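Local coordinates for enterobactin synthetase component F-related protein (Vibrio cholerae serotype O1, PDB 4OXI) that probably uses ATP to activate glycine as glycyl-adenylate, in a pathway that modifies lipopolysaccharide and gives resistance to antimicrobial peptides, at residues 471-476 / 510-515; 498-503 / 562-567; 309-314 / 506-511. All coordinates share one frame; numbering follows the deposited sequence.

Contact 1. Residues 471-476 / 510-515; sequences VKIAGQ and SGTVAF. With GAP (glycyl-adenosine-5'-phosphate), chain B.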
loop_
_atom_site.group_PDB
_atom_site.type_symbol
_atom_site.label_atom_id
_atom_site.label_comp_id
_atom_site.label_asym_id
_atom_site.label_seq_id
_atom_site.Cartn_x
_atom_site.Cartn_y
_atom_site.Cartn_z
ATOM N N VAL A 471 -6.745 13.089 -1.864
ATOM C CA VAL A 471 -6.979 13.061 -0.429
ATOM C C VAL A 471 -7.006 11.616 0.016
ATOM O O VAL A 471 -7.062 10.710 -0.815
ATOM C CB VAL A 471 -8.338 13.711 -0.064
ATOM C CG1 VAL A 471 -8.355 15.189 -0.430
ATOM C CG2 VAL A 471 -9.478 12.989 -0.761
ATOM N N LYS A 472 -6.971 11.394 1.326
ATOM C CA LYS A 472 -7.257 10.076 1.860
ATOM C C LYS A 472 -8.689 10.078 2.411
ATOM O O LYS A 472 -9.089 10.990 3.141
ATOM C CB LYS A 472 -6.239 9.714 2.956
ATOM C CG LYS A 472 -4.946 9.054 2.440
ATOM C CD LYS A 472 -4.065 10.039 1.670
ATOM C CE LYS A 472 -3.021 9.324 0.785
ATOM N NZ LYS A 472 -2.199 8.389 1.572
ATOM N N ILE A 473 -9.471 9.079 2.035
ATOM C CA ILE A 473 -10.813 8.918 2.574
ATOM C C ILE A 473 -10.804 7.597 3.321
ATOM O O ILE A 473 -10.570 6.558 2.702
ATOM C CB ILE A 473 -11.885 8.845 1.450
ATOM C CG1 ILE A 473 -11.923 10.138 0.624
ATOM C CG2 ILE A 473 -13.262 8.530 2.037
ATOM C CD1 ILE A 473 -12.098 11.402 1.477
ATOM N N ALA A 474 -11.049 7.631 4.634
ATOM C CA ALA A 474 -10.872 6.450 5.487
ATOM C C ALA A 474 -9.524 5.774 5.207
ATOM O O ALA A 474 -9.443 4.552 5.015
ATOM C CB ALA A 474 -12.032 5.451 5.290
ATOM N N GLY A 475 -8.471 6.575 5.128
ATOM C CA GLY A 475 -7.131 6.021 4.973
ATOM C C GLY A 475 -6.722 5.554 3.581
ATOM O O GLY A 475 -5.599 5.075 3.406
ATOM N N GLN A 476 -7.612 5.694 2.597
ATOM C CA GLN A 476 -7.323 5.253 1.233
ATOM C C GLN A 476 -7.153 6.426 0.260
ATOM O O GLN A 476 -7.978 7.347 0.221
ATOM C CB GLN A 476 -8.442 4.359 0.729
ATOM C CG GLN A 476 -8.738 3.163 1.605
ATOM C CD GLN A 476 -9.794 2.276 0.967
ATOM O OE1 GLN A 476 -9.739 2.004 -0.236
ATOM N NE2 GLN A 476 -10.774 1.844 1.757
ATOM N N SER A 510 -13.651 10.420 6.840
ATOM C CA SER A 510 -14.051 9.015 6.799
ATOM C C SER A 510 -14.939 8.701 5.595
ATOM O O SER A 510 -15.279 7.536 5.355
ATOM C CB SER A 510 -14.775 8.624 8.096
ATOM O OG SER A 510 -15.843 9.521 8.377
ATOM N N GLY A 511 -15.317 9.735 4.845
ATOM C CA GLY A 511 -16.229 9.571 3.718
ATOM C C GLY A 511 -16.284 10.807 2.834
ATOM O O GLY A 511 -15.549 11.782 3.063
ATOM N N THR A 512 -17.144 10.764 1.815
ATOM C CA THR A 512 -17.393 11.923 0.949
ATOM C C THR A 512 -18.887 12.232 0.888
ATOM O O THR A 512 -19.719 11.362 1.151
ATOM C CB THR A 512 -16.913 11.687 -0.511
ATOM O OG1 THR A 512 -17.620 10.575 -1.086
ATOM C CG2 THR A 512 -15.403 11.430 -0.556
ATOM N N VAL A 513 -19.227 13.468 0.537
ATOM C CA VAL A 513 -20.607 13.790 0.197
ATOM C C VAL A 513 -20.647 14.495 -1.158
ATOM O O VAL A 513 -19.669 15.134 -1.571
ATOM C CB VAL A 513 -21.325 14.652 1.282
ATOM C CG1 VAL A 513 -21.258 13.985 2.642
ATOM C CG2 VAL A 513 -20.733 16.023 1.346
ATOM N N ALA A 514 -21.771 14.373 -1.858
ATOM C CA ALA A 514 -21.892 14.981 -3.174
ATOM C C ALA A 514 -22.900 16.137 -3.181
ATOM O O ALA A 514 -23.969 16.035 -2.576
ATOM C CB ALA A 514 -22.261 13.925 -4.202
ATOM N N PHE A 515 -22.540 17.237 -3.843
ATOM C CA PHE A 515 -23.471 18.324 -4.145
ATOM C C PHE A 515 -23.710 18.367 -5.641
ATOM O O PHE A 515 -22.760 18.402 -6.427
ATOM C CB PHE A 515 -22.912 19.677 -3.705
ATOM C CG PHE A 515 -22.782 19.824 -2.220
ATOM C CD1 PHE A 515 -23.795 20.421 -1.481
ATOM C CD2 PHE A 515 -21.650 19.362 -1.556
ATOM C CE1 PHE A 515 -23.688 20.560 -0.109
ATOM C CE2 PHE A 515 -21.533 19.497 -0.172
ATOM C CZ PHE A 515 -22.557 20.101 0.549
HETATM N N GAP B . 3.118 4.622 0.600
HETATM C CA GAP B . 2.381 5.159 1.781
HETATM C C GAP B . 1.181 5.919 1.252
HETATM O O GAP B . 0.362 6.448 1.981
HETATM P PA GAP B . -0.142 6.685 -1.033
HETATM O O1A GAP B . 0.431 6.771 -2.426
HETATM O O2A GAP B . -1.453 5.959 -0.778
HETATM O O3A GAP B . 1.042 6.010 -0.190
HETATM C "C5'" GAP B . 0.823 9.108 -0.763
HETATM O "O5'" GAP B . -0.244 8.198 -0.495
HETATM C "C4'" GAP B . 0.453 10.470 -0.211
HETATM O "O4'" GAP B . 0.035 10.333 1.150
HETATM C "C3'" GAP B . 1.628 11.419 -0.127
HETATM O "O3'" GAP B . 1.855 12.070 -1.377
HETATM C "C2'" GAP B . 1.189 12.368 0.975
HETATM O "O2'" GAP B . 0.222 13.283 0.482
HETATM C "C1'" GAP B . 0.389 11.492 1.903
HETATM N N9 GAP B . 1.242 11.075 3.039
HETATM C C8 GAP B . 1.907 9.908 3.133
HETATM N N7 GAP B . 2.583 9.824 4.307
HETATM C C5 GAP B . 2.358 10.974 4.979
HETATM C C6 GAP B . 2.787 11.544 6.273
HETATM N N6 GAP B . 3.590 10.838 7.113
HETATM N N1 GAP B . 2.330 12.779 6.590
HETATM C C2 GAP B . 1.520 13.484 5.767
HETATM N N3 GAP B . 1.096 13.020 4.575
HETATM C C4 GAP B . 1.472 11.793 4.139
#
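Ile473 and Ala474, at the tip of a tight beta hairpin, lean against Ser510, Gly511 and Thr512 in a small, mostly apolar contact where the chain enters strand 512-516 of the C-terminal subdomain. The two segments are brought close at Ala474 and Ser510, whose CA atoms lie 4.3 Å apart. Ile473 does most of the work, and its two branches divide the task. CG2 lies against the backbone of Gly511, 3.6 Å from its CA, where no side chain intervenes. The other branch, folded back beside the backbone N (chi1 -62°), carries CD1 to 3.9 Å from Thr512 CG2, the two side chains crossing at roughly a right angle. Thr512 suits this place because it is two-sided: its methyl meets the isoleucine while OG1 is hydrogen-bonded to Phe539 O. Ala474 adds a light touch of its methyl near Ser510 O.

The hairpin closes through a type I' turn from Ile473 to Gln476, with reciprocal backbone bonds between those two residues. Ala474 and Gly475 occupy its corners with positive phi, which Gly475 adopts without strain.

One residue back along the strand, Lys472 reaches the other way, to glycyl-adenosine-5'-phosphate. Its chain bends at chi2 and chi4 and places NZ 2.9 Å from O5' and 3.0 Å from O4' of the ligand, with weak bonds to O and O2A; Gly337 O is a further partner. A long, flexible cation fits among oxygens of the ribose ring, the phosphate and the glycyl carbonyl. The sequence of this hairpin matches the A8 motif of adenylation domains, and its place at the adenylate is consistent with the thioester-forming arrangement of the family.

Contact 2. Residues 498-503 / 562-567; sequences IVPWPL and ALQQQL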
loop_
_atom_site.group_PDB
_atom_site.type_symbol
_atom_site.label_atom_id
_atom_site.label_comp_id
_atom_site.label_asym_id
_atom_site.label_seq_id
_atom_site.Cartn_x
_atom_site.Cartn_y
_atom_site.Cartn_z
ATOM N N ILE A 498 -17.476 17.339 -4.922
ATOM C CA ILE A 498 -17.289 16.215 -4.007
ATOM C C ILE A 498 -16.520 16.728 -2.796
ATOM O O ILE A 498 -15.468 17.339 -2.944
ATOM C CB ILE A 498 -16.532 15.048 -4.664
ATOM C CG1 ILE A 498 -17.181 14.660 -5.986
ATOM C CG2 ILE A 498 -16.469 13.846 -3.730
ATOM C CD1 ILE A 498 -18.582 14.012 -5.858
ATOM N N VAL A 499 -17.054 16.500 -1.600
ATOM C CA VAL A 499 -16.476 17.068 -0.392
ATOM C C VAL A 499 -16.143 15.965 0.599
ATOM O O VAL A 499 -16.992 15.121 0.889
ATOM C CB VAL A 499 -17.457 18.038 0.284
ATOM C CG1 VAL A 499 -16.857 18.586 1.553
ATOM C CG2 VAL A 499 -17.813 19.170 -0.660
ATOM N N PRO A 500 -14.897 15.953 1.107
ATOM C CA PRO A 500 -14.545 15.031 2.195
ATOM C C PRO A 500 -15.358 15.386 3.431
ATOM O O PRO A 500 -15.288 16.534 3.884
ATOM C CB PRO A 500 -13.066 15.333 2.452
ATOM C CG PRO A 500 -12.574 15.944 1.159
ATOM C CD PRO A 500 -13.741 16.749 0.657
ATOM N N TRP A 501 -16.098 14.419 3.961
ATOM C CA TRP A 501 -16.986 14.639 5.102
ATOM C C TRP A 501 -17.567 13.304 5.559
ATOM O O TRP A 501 -17.946 12.486 4.723
ATOM C CB TRP A 501 -18.137 15.572 4.712
ATOM C CG TRP A 501 -18.909 16.011 5.897
ATOM C CD1 TRP A 501 -20.052 15.442 6.404
ATOM C CD2 TRP A 501 -18.574 17.095 6.768
ATOM N NE1 TRP A 501 -20.442 16.118 7.539
ATOM C CE2 TRP A 501 -19.551 17.136 7.783
ATOM C CE3 TRP A 501 -17.535 18.032 6.792
ATOM C CZ2 TRP A 501 -19.524 18.090 8.804
ATOM C CZ3 TRP A 501 -17.506 18.977 7.809
ATOM C CH2 TRP A 501 -18.494 18.999 8.799
ATOM N N PRO A 502 -17.674 13.084 6.883
ATOM C CA PRO A 502 -17.292 14.000 7.973
ATOM C C PRO A 502 -15.794 14.010 8.273
ATOM O O PRO A 502 -15.044 13.159 7.792
ATOM C CB PRO A 502 -18.063 13.453 9.186
ATOM C CG PRO A 502 -18.295 11.993 8.873
ATOM C CD PRO A 502 -18.349 11.865 7.375
ATOM N N LEU A 503 -15.368 14.994 9.055
ATOM C CA LEU A 503 -13.978 15.104 9.458
ATOM C C LEU A 503 -13.855 14.817 10.950
ATOM O O LEU A 503 -14.724 15.191 11.742
ATOM C CB LEU A 503 -13.445 16.502 9.158
ATOM C CG LEU A 503 -13.609 17.020 7.731
ATOM C CD1 LEU A 503 -13.025 18.421 7.606
ATOM C CD2 LEU A 503 -12.959 16.077 6.727
ATOM N N ALA A 562 -16.000 25.972 2.584
ATOM C CA ALA A 562 -17.301 26.600 2.834
ATOM C C ALA A 562 -18.413 25.552 2.872
ATOM O O ALA A 562 -19.323 25.613 3.708
ATOM C CB ALA A 562 -17.589 27.657 1.777
ATOM N N LEU A 563 -18.329 24.587 1.961
ATOM C CA LEU A 563 -19.264 23.474 1.954
ATOM C C LEU A 563 -19.100 22.653 3.241
ATOM O O LEU A 563 -20.088 22.194 3.825
ATOM C CB LEU A 563 -19.065 22.622 0.697
ATOM C CG LEU A 563 -19.544 23.267 -0.611
ATOM C CD1 LEU A 563 -18.995 22.538 -1.829
ATOM C CD2 LEU A 563 -21.076 23.299 -0.660
ATOM N N GLN A 564 -17.858 22.495 3.698
ATOM C CA GLN A 564 -17.603 21.812 4.965
ATOM C C GLN A 564 -18.241 22.572 6.132
ATOM O O GLN A 564 -18.932 21.974 6.964
ATOM C CB GLN A 564 -16.101 21.554 5.166
ATOM C CG GLN A 564 -15.601 20.463 4.215
ATOM C CD GLN A 564 -14.106 20.217 4.238
ATOM O OE1 GLN A 564 -13.305 21.134 4.398
ATOM N NE2 GLN A 564 -13.725 18.958 4.050
ATOM N N GLN A 565 -18.051 23.889 6.157
ATOM C CA GLN A 565 -18.668 24.735 7.176
ATOM C C GLN A 565 -20.185 24.601 7.140
ATOM O O GLN A 565 -20.834 24.495 8.184
ATOM C CB GLN A 565 -18.280 26.201 6.978
ATOM C CG GLN A 565 -16.788 26.471 6.944
ATOM C CD GLN A 565 -16.466 27.935 6.683
ATOM O OE1 GLN A 565 -17.185 28.833 7.136
ATOM N NE2 GLN A 565 -15.385 28.185 5.942
ATOM N N GLN A 566 -20.750 24.603 5.936
ATOM C CA GLN A 566 -22.198 24.487 5.802
ATOM C C GLN A 566 -22.690 23.171 6.362
ATOM O O GLN A 566 -23.663 23.138 7.110
ATOM C CB GLN A 566 -22.635 24.631 4.350
ATOM C CG GLN A 566 -24.118 24.332 4.156
ATOM C CD GLN A 566 -24.655 24.837 2.832
ATOM O OE1 GLN A 566 -24.077 25.734 2.208
ATOM N NE2 GLN A 566 -25.771 24.260 2.394
ATOM N N LEU A 567 -22.007 22.087 6.002
ATOM C CA LEU A 567 -22.368 20.752 6.479
ATOM C C LEU A 567 -22.290 20.633 8.007
ATOM O O LEU A 567 -23.093 19.927 8.625
ATOM C CB LEU A 567 -21.471 19.702 5.826
ATOM C CG LEU A 567 -21.723 19.406 4.354
ATOM C CD1 LEU A 567 -20.526 18.689 3.755
ATOM C CD2 LEU A 567 -22.961 18.561 4.220
#
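Trp501 and Gln564 lie side by side, their side chains running opposite ways, where the end of strand 496-500 meets helix 560-568; the axes of strand 498-500 and helix 562-567 pass 8.9 Å apart at 67°. With CG swung away from the backbone N (chi1 -170°), the indole of Trp501 is carried out toward the helix. Leu567 CB sits over the centre of one face, a CH-pi contact 3.9 Å from the six-membered ring's centroid, and CD1 of the same leucine continues across CG and CD2. Against the opposite face, toward its rim, rests CB of Pro502, so the ring is sandwiched between two aliphatic groups. The peptide bond before Pro502 is cis, which folds the proline back against the tryptophan.

Gln564 is extended beyond CG, which brings its amide to the strand end. NE2 donates to Pro500 O at 2.9 Å with a nearly straight N-H (162°), and the carbonyl oxygen lies close to the plane of the amide, which fixes the rotation of that group. Along the way CG packs snugly against Val499 CG1, 3.5 Å away, and Leu503 CD1 flanks the amide. Glutamine is apt here: a methylene stem for the apolar wall, a polar end for a backbone carbonyl. Val499 turns its second methyl, CG2, to Leu563 CD1 at 3.8 Å.

The helix thus covers one side of the three-stranded sheet, where Leu563 and Leu567 also meet Phe515 and Val513 of strand 512-516, while Ile498 points to the other side and packs on helix 480-491.

Contact 3. Residues 309-314 / 506-511; sequences VPTVIE and SGYASG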
loop_
_atom_site.group_PDB
_atom_site.type_symbol
_atom_site.label_atom_id
_atom_site.label_comp_id
_atom_site.label_asym_id
_atom_site.label_seq_id
_atom_site.Cartn_x
_atom_site.Cartn_y
_atom_site.Cartn_z
ATOM N N VAL A 309 -2.024 3.550 8.804
ATOM C CA VAL A 309 -2.377 4.964 8.731
ATOM C C VAL A 309 -2.675 5.422 10.160
ATOM O O VAL A 309 -3.012 4.599 11.018
ATOM C CB VAL A 309 -3.606 5.211 7.822
ATOM C CG1 VAL A 309 -3.249 4.973 6.362
ATOM C CG2 VAL A 309 -4.792 4.314 8.239
ATOM N N PRO A 310 -2.525 6.722 10.435
ATOM C CA PRO A 310 -2.715 7.203 11.808
ATOM C C PRO A 310 -4.191 7.296 12.240
ATOM O O PRO A 310 -4.465 7.587 13.403
ATOM C CB PRO A 310 -2.076 8.595 11.779
ATOM C CG PRO A 310 -2.127 9.012 10.339
ATOM C CD PRO A 310 -1.908 7.745 9.571
ATOM N N THR A 311 -5.116 7.047 11.319
ATOM C CA THR A 311 -6.537 6.941 11.642
ATOM C C THR A 311 -6.728 5.907 12.733
ATOM O O THR A 311 -7.613 6.021 13.583
ATOM C CB THR A 311 -7.346 6.493 10.402
ATOM O OG1 THR A 311 -7.314 7.530 9.419
ATOM C CG2 THR A 311 -8.791 6.237 10.760
ATOM N N VAL A 312 -5.887 4.886 12.704
ATOM C CA VAL A 312 -5.981 3.814 13.680
ATOM C C VAL A 312 -5.918 4.340 15.120
ATOM O O VAL A 312 -6.597 3.818 16.006
ATOM C CB VAL A 312 -4.918 2.747 13.388
ATOM C CG1 VAL A 312 -4.548 1.966 14.637
ATOM C CG2 VAL A 312 -5.426 1.818 12.282
ATOM N N ILE A 313 -5.140 5.400 15.341
ATOM C CA ILE A 313 -5.007 5.981 16.678
ATOM C C ILE A 313 -6.313 6.626 17.115
ATOM O O ILE A 313 -6.731 6.478 18.262
ATOM C CB ILE A 313 -3.908 7.049 16.739
ATOM C CG1 ILE A 313 -2.573 6.478 16.245
ATOM C CG2 ILE A 313 -3.780 7.600 18.164
ATOM C CD1 ILE A 313 -1.507 7.560 15.966
ATOM N N GLU A 314 -6.956 7.343 16.199
ATOM C CA GLU A 314 -8.215 8.004 16.519
ATOM C C GLU A 314 -9.273 6.980 16.870
ATOM O O GLU A 314 -10.017 7.139 17.842
ATOM C CB GLU A 314 -8.691 8.846 15.344
ATOM C CG GLU A 314 -7.980 10.169 15.239
ATOM C CD GLU A 314 -8.743 11.148 14.373
ATOM O OE1 GLU A 314 -8.812 12.346 14.740
ATOM O OE2 GLU A 314 -9.275 10.711 13.332
ATOM N N SER A 506 -8.772 15.411 13.996
ATOM C CA SER A 506 -7.461 15.499 13.365
ATOM C C SER A 506 -7.565 15.926 11.908
ATOM O O SER A 506 -6.552 16.061 11.221
ATOM C CB SER A 506 -6.713 14.168 13.470
ATOM O OG SER A 506 -6.740 13.665 14.799
ATOM N N GLY A 507 -8.791 16.140 11.438
ATOM C CA GLY A 507 -9.015 16.510 10.051
ATOM C C GLY A 507 -9.063 15.335 9.083
ATOM O O GLY A 507 -9.019 15.538 7.870
ATOM N N TYR A 508 -9.153 14.110 9.597
ATOM C CA TYR A 508 -9.230 12.938 8.723
ATOM C C TYR A 508 -10.677 12.737 8.275
ATOM O O TYR A 508 -11.594 12.771 9.096
ATOM C CB TYR A 508 -8.716 11.663 9.427
ATOM C CG TYR A 508 -7.314 11.745 10.024
ATOM C CD1 TYR A 508 -6.345 12.599 9.499
ATOM C CD2 TYR A 508 -6.964 10.962 11.120
ATOM C CE1 TYR A 508 -5.067 12.668 10.055
ATOM C CE2 TYR A 508 -5.694 11.025 11.684
ATOM C CZ TYR A 508 -4.755 11.876 11.149
ATOM O OH TYR A 508 -3.503 11.935 11.703
ATOM N N ALA A 509 -10.871 12.540 6.972
ATOM C CA ALA A 509 -12.192 12.305 6.382
ATOM C C ALA A 509 -12.499 10.823 6.314
ATOM O O ALA A 509 -11.710 10.053 5.774
ATOM C CB ALA A 509 -12.261 12.904 4.975
ATOM N N SER A 510 -13.651 10.420 6.840
ATOM C CA SER A 510 -14.051 9.015 6.799
ATOM C C SER A 510 -14.939 8.701 5.595
ATOM O O SER A 510 -15.279 7.536 5.355
ATOM C CB SER A 510 -14.775 8.624 8.096
ATOM O OG SER A 510 -15.843 9.521 8.377
ATOM N N GLY A 511 -15.317 9.735 4.845
ATOM C CA GLY A 511 -16.229 9.571 3.718
ATOM C C GLY A 511 -16.284 10.807 2.834
ATOM O O GLY A 511 -15.549 11.782 3.063
#
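Thr311 and Tyr508 bring the backbones nearest, 7.2 Å between CA atoms, as the chain running into helix 311-318 passes the irregular loop between strands 496-500 and 512-516. Glu314 reaches across from the helix, and its OE1 takes two hydrogen bonds from Ser506: one from OG at 2.5 Å, a length too short to trust exactly, and a bent one from the backbone N at 3.2 Å on the syn side of the carboxylate. OE2 is engaged by Ser504 OG, which also accepts from Tyr508 N, so the loop occupies both oxygens of this buried acid. This is part of the interface between the large and small parts of an adenylate-forming enzyme, and the side chain of Pro310 is about 7 Å from the bound glycyl-adenylate. The Tyr508 ring packs against Ser506 and Glu314: CB of the serine sits over the centre of one face, and the Glu314 carboxylate, its plane 65° from the ring's, brings OE2 to 3.2 Å from Tyr508 CD2. The phenol end crosses Pro310 at about a right angle, CG of Pro310 3.5 Å from Tyr508 OH, while OH bonds to Ala339 O, which suits a tyrosine, an apolar ring with a polar tip.

How the contacts relate
The three contacts lie on the same side of the chain's centre, contacts 1 and 2 about 10 Å apart, contacts 1 and 3 about 11 Å, and contacts 2 and 3 about 15 Å, between centres. Along the chain come 309-314, 471-476, 498-503, then 506-511 and 510-515, overlapping at two residues, and finally 562-567. Contacts 1 and 2 meet through neighbouring strands 496-500 and 512-516, with Val513 N 2.8 Å from Val499 O. Contacts 1 and 3 share Ser510 and Gly511, and Ala474 N lies 2.8 Å from Ala509 O. They tie the C-terminal helix, the three-stranded sheet and the A8 hairpin to one another and seat them on the large domain beside the adenylate.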